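Local atomic coordinates of glycerol kinase, putative (Plasmodium falciparum, PDB entry 2W40), a protein that probably phosphorylates glycerol with ATP to give sn-glycerol 3-phosphate, as an FGGY-family kinase of the sugar kinase/Hsp70/actin superfamily. Residues 296-299 with 300-303; 192-195 with 196-199. One frame throughout, in Å; residues are numbered along the deposited sequence.

Contact 1 (296-299 with 300-303); sequences KFND and NDKP. With GOL (glycerol), chain B; EDO (1,2-ethanediol), chain D; EDO (1,2-ethanediol), chain E.
The β-hairpin connection between the antiparallel strands 290-295 and 304-311 reverses through a type I β turn from N298 to D301, closed by the bond from D301 N to N298 O at 3.0 Å. D301 then reaches back along the loop, where its OD2 accepts N298 N at 3.0 Å. This donor stands well above the carboxylate, 56° out of its plane, while the N298 amide crosses the carboxylate at a slant. With CG beside its own backbone N (chi1 -63°), D301 brings its acid group back to the N-H of N298, and its backbone and side chain grip that residue together. The same OD2 also accepts O1 of a glycerol. Between D301 OD2 and O2 of a 1,2-ethanediol the bond is a very short 2.5 Å; water links OD1 to N298 ND2. The glycerol bonds to three residues of the loop: its O1 also takes F297 N at 2.7 Å in an almost straight bond, its O2 donates to K302 O, and its O3 sits 4.3 Å above the centre of one face of the F297 ring. K296 runs fully extended (chi1 179°) alongside the turn, its CE 3.3 Å from D301 O. A water bridges that carbonyl to K296 NZ, which bonds weakly to D299 O and also to a second ethanediol shared with D299 OD1. F297 packs on L451 and L454 of helix 443-455. Such a turn, tied by an acidic side chain as well as by its backbone, is a hairpin end at the margin of the C-terminal, actin-like domain's mixed sheet.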
loop_
_atom_site.group_PDB
_atom_site.type_symbol
_atom_site.label_atom_id
_atom_site.label_comp_id
_atom_site.label_asym_id
_atom_site.label_seq_id
_atom_site.Cartn_x
_atom_site.Cartn_y
_atom_site.Cartn_z
ATOM N N LYS C 296 -19.979 31.684 -19.924
ATOM C CA LYS C 296 -20.349 32.845 -20.728
ATOM C C LYS C 296 -21.416 32.296 -21.616
ATOM O O LYS C 296 -21.142 31.694 -22.588
ATOM C CB LYS C 296 -19.163 33.388 -21.566
ATOM C CG LYS C 296 -19.487 34.592 -22.451
ATOM C CD LYS C 296 -18.331 35.034 -23.270
ATOM C CE LYS C 296 -18.797 35.859 -24.395
ATOM N NZ LYS C 296 -17.735 36.539 -25.182
ATOM N N PHE C 297 -22.672 32.569 -21.282
ATOM C CA PHE C 297 -23.732 31.947 -22.047
ATOM C C PHE C 297 -23.768 32.426 -23.529
ATOM O O PHE C 297 -23.888 31.600 -24.436
ATOM C CB PHE C 297 -25.152 32.198 -21.358
ATOM C CG PHE C 297 -25.434 31.353 -20.154
ATOM C CD1 PHE C 297 -24.456 30.905 -19.314
ATOM C CD2 PHE C 297 -26.726 31.021 -19.819
ATOM C CE1 PHE C 297 -24.710 30.187 -18.178
ATOM C CE2 PHE C 297 -26.982 30.243 -18.687
ATOM C CZ PHE C 297 -25.962 29.860 -17.847
ATOM N N ASN C 298 -23.878 33.746 -23.701
ATOM C CA ASN C 298 -24.053 34.412 -24.977
ATOM C C ASN C 298 -22.872 35.297 -25.348
ATOM O O ASN C 298 -22.112 35.768 -24.491
ATOM C CB ASN C 298 -25.331 35.274 -24.949
ATOM C CG ASN C 298 -26.592 34.435 -24.720
ATOM O OD1 ASN C 298 -26.752 33.297 -25.243
ATOM N ND2 ASN C 298 -27.496 34.985 -23.919
ATOM N N ASP C 299 -22.740 35.484 -26.657
ATOM C CA ASP C 299 -21.592 36.225 -27.215
ATOM C C ASP C 299 -21.374 37.633 -26.627
ATOM O O ASP C 299 -20.240 38.039 -26.387
ATOM C CB ASP C 299 -21.746 36.317 -28.734
ATOM C CG ASP C 299 -21.615 34.976 -29.380
ATOM O OD1 ASP C 299 -20.723 34.264 -28.864
ATOM O OD2 ASP C 299 -22.362 34.634 -30.351
ATOM N N ASN C 300 -22.461 38.332 -26.287
ATOM C CA ASN C 300 -22.342 39.701 -25.806
ATOM C C ASN C 300 -22.212 39.771 -24.300
ATOM O O ASN C 300 -22.118 40.876 -23.751
ATOM C CB ASN C 300 -23.599 40.431 -26.258
ATOM C CG ASN C 300 -23.629 40.693 -27.785
ATOM O OD1 ASN C 300 -22.563 40.768 -28.475
ATOM N ND2 ASN C 300 -24.871 40.893 -28.325
ATOM N N ASP C 301 -22.212 38.636 -23.596
ATOM C CA ASP C 301 -22.129 38.629 -22.114
ATOM C C ASP C 301 -20.693 38.827 -21.726
ATOM O O ASP C 301 -19.763 38.292 -22.382
ATOM C CB ASP C 301 -22.643 37.301 -21.490
ATOM C CG ASP C 301 -24.098 37.021 -21.742
ATOM O OD1 ASP C 301 -24.858 37.966 -22.092
ATOM O OD2 ASP C 301 -24.524 35.848 -21.613
ATOM N N LYS C 302 -20.448 39.586 -20.659
ATOM C CA LYS C 302 -19.201 39.450 -19.961
ATOM C C LYS C 302 -19.150 38.060 -19.246
ATOM O O LYS C 302 -20.114 37.619 -18.623
ATOM C CB LYS C 302 -18.989 40.581 -18.933
ATOM C CG LYS C 302 -19.025 41.989 -19.511
ATOM C CD LYS C 302 -18.618 42.990 -18.454
ATOM C CE LYS C 302 -18.597 44.434 -18.989
ATOM N NZ LYS C 302 -18.079 45.372 -17.865
ATOM N N PRO C 303 -18.002 37.380 -19.317
ATOM C CA PRO C 303 -17.930 36.106 -18.644
ATOM C C PRO C 303 -17.958 36.202 -17.143
ATOM O O PRO C 303 -17.513 37.216 -16.578
ATOM C CB PRO C 303 -16.569 35.562 -19.105
ATOM C CG PRO C 303 -15.797 36.688 -19.496
ATOM C CD PRO C 303 -16.726 37.735 -19.961
HETATM C C1 GOL B . -22.476 35.034 -18.433
HETATM O O1 GOL B . -23.296 34.265 -19.250
HETATM C C2 GOL B . -23.461 36.004 -17.831
HETATM O O2 GOL B . -22.517 36.971 -17.441
HETATM C C3 GOL B . -24.355 35.379 -16.740
HETATM O O3 GOL B . -25.445 34.526 -17.191
HETATM C C1 EDO D . -17.024 33.287 -26.797
HETATM O O1 EDO D . -16.126 34.207 -26.095
HETATM C C2 EDO D . -17.467 33.884 -28.126
HETATM O O2 EDO D . -18.376 34.927 -27.768
HETATM C C1 EDO E . -28.416 34.573 -19.529
HETATM O O1 EDO E . -28.603 34.127 -20.904
HETATM C C2 EDO E . -27.069 35.279 -19.450
HETATM O O2 EDO E . -26.822 35.839 -20.738
HETATM O O HOH W 1 -17.155 38.429 -23.501
HETATM O O HOH W 2 -27.268 37.712 -23.120
#

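Contact 2 (192-195 with 196-199); sequences LMDI and NTLQ
The D194 carboxylate has T197 over one face: OG1 stands above CG at 3.2 Å, and CG2 and the backbone N of T197 lie on that same side. A water lies within hydrogen-bonding distance of OD1 from the opposite side and accepts from N196 ND2, an amide held also by the hydroxyl of Y284. T197 N reaches OD1 at 3.0 Å from 62° out of the carboxylate plane, whereas N196 N meets the same oxygen nearly along its C-O axis at 2.9 Å. What turns the acid toward these two N-H groups is its first torsion, with CG opposite the backbone N (chi1 -175°). The backbone of D194 shares in the loop: its O accepts L198 N at 2.8 Å and its N donates to Q199 O at 2.9 Å, nearly straight. L198 takes left-handed backbone angles, which lets the chain turn back at this point. Away from the carboxylate, M193 and L198 lie side by side, M193 CE 3.8 Å from L198 CD2, and both pack with I195 on I293 of strand 290-295. An Asx motif results, D194 answering several following amides by side chain and carbonyl. Two N-H dipoles converge on one oxygen with a water close by, which should favour the ionised acid and hold the group's rotation, and ties D194 to the N-H groups of N196 and T197.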
loop_
_atom_site.group_PDB
_atom_site.type_symbol
_atom_site.label_atom_id
_atom_site.label_comp_id
_atom_site.label_asym_id
_atom_site.label_seq_id
_atom_site.Cartn_x
_atom_site.Cartn_y
_atom_site.Cartn_z
ATOM N N LEU C 192 -3.421 27.809 -23.691
ATOM C CA LEU C 192 -3.274 28.533 -24.958
ATOM C C LEU C 192 -4.169 29.776 -25.106
ATOM O O LEU C 192 -3.991 30.521 -26.087
ATOM C CB LEU C 192 -3.471 27.650 -26.171
ATOM C CG LEU C 192 -2.663 26.390 -26.174
ATOM C CD1 LEU C 192 -3.167 25.567 -27.369
ATOM C CD2 LEU C 192 -1.161 26.713 -26.217
ATOM N N MET C 193 -5.172 29.944 -24.210
ATOM C CA MET C 193 -6.106 31.029 -24.364
ATOM C C MET C 193 -5.705 32.174 -23.415
ATOM O O MET C 193 -5.359 31.907 -22.266
ATOM C CB MET C 193 -7.490 30.559 -23.979
ATOM C CG MET C 193 -8.576 31.549 -24.372
ATOM S SD MET C 193 -10.220 31.159 -23.707
ATOM C CE MET C 193 -10.062 31.773 -21.987
ATOM N N ASP C 194 -5.895 33.407 -23.864
ATOM C CA ASP C 194 -5.783 34.623 -23.063
ATOM C C ASP C 194 -7.043 34.678 -22.171
ATOM O O ASP C 194 -8.176 34.751 -22.696
ATOM C CB ASP C 194 -5.690 35.829 -23.940
ATOM C CG ASP C 194 -5.451 37.132 -23.100
ATOM O OD1 ASP C 194 -6.125 37.362 -22.077
ATOM O OD2 ASP C 194 -4.592 37.965 -23.537
ATOM N N ILE C 195 -6.843 34.512 -20.868
ATOM C CA ILE C 195 -7.986 34.427 -19.914
ATOM C C ILE C 195 -8.879 35.680 -19.828
ATOM O O ILE C 195 -10.026 35.597 -19.420
ATOM C CB ILE C 195 -7.435 34.061 -18.505
ATOM C CG1 ILE C 195 -8.515 33.541 -17.528
ATOM C CG2 ILE C 195 -6.715 35.165 -17.801
ATOM C CD1 ILE C 195 -9.255 32.347 -18.026
ATOM N N ASN C 196 -8.289 36.848 -20.165
ATOM C CA ASN C 196 -8.985 38.145 -20.193
ATOM C C ASN C 196 -9.669 38.416 -21.540
ATOM O O ASN C 196 -10.810 38.857 -21.576
ATOM C CB ASN C 196 -8.053 39.283 -19.823
ATOM C CG ASN C 196 -7.724 39.286 -18.399
ATOM O OD1 ASN C 196 -8.594 39.622 -17.567
ATOM N ND2 ASN C 196 -6.522 38.849 -18.052
ATOM N N THR C 197 -9.008 38.123 -22.658
ATOM C CA THR C 197 -9.569 38.455 -23.957
ATOM C C THR C 197 -10.406 37.310 -24.603
ATOM O O THR C 197 -11.115 37.535 -25.613
ATOM C CB THR C 197 -8.520 38.854 -24.942
ATOM O OG1 THR C 197 -7.777 37.668 -25.298
ATOM C CG2 THR C 197 -7.588 39.918 -24.413
ATOM N N LEU C 198 -10.252 36.074 -24.074
ATOM C CA LEU C 198 -10.981 34.953 -24.550
ATOM C C LEU C 198 -10.610 34.552 -25.960
ATOM O O LEU C 198 -11.414 33.949 -26.699
ATOM C CB LEU C 198 -12.479 35.114 -24.424
ATOM C CG LEU C 198 -12.997 35.506 -23.019
ATOM C CD1 LEU C 198 -14.540 35.611 -22.988
ATOM C CD2 LEU C 198 -12.480 34.719 -21.889
ATOM N N GLN C 199 -9.372 34.892 -26.343
ATOM C CA GLN C 199 -8.838 34.458 -27.635
ATOM C C GLN C 199 -7.607 33.591 -27.537
ATOM O O GLN C 199 -6.884 33.668 -26.586
ATOM C CB GLN C 199 -8.401 35.714 -28.372
ATOM C CG GLN C 199 -9.475 36.839 -28.537
ATOM C CD GLN C 199 -10.594 36.468 -29.440
ATOM O OE1 GLN C 199 -10.462 35.565 -30.294
ATOM N NE2 GLN C 199 -11.745 37.129 -29.268
HETATM O O HOH W 3 -4.693 37.876 -19.930
#

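Contacts 1 and 2 lie in loops of the C-terminal and N-terminal FGGY regions respectively, with centres 14 Å apart, and they meet through one leucine. L198 CD1 of contact 2 packs on K296 CD at 3.8 Å and, on P303 CG, at 3.9 Å, so both ends of the hairpin loop touch it. Strand 304-311 adds a further tie, the hydroxyl of Y305 hydrogen-bonding to I195 O. The two turns thus probably join the N- and C-terminal regions, contact 1 at the surface and contact 2 partly buried. Both lie away from the ADP-binding residues, as does the glycerol at contact 1; the ethanediols there are probably from the crystallisation liquor.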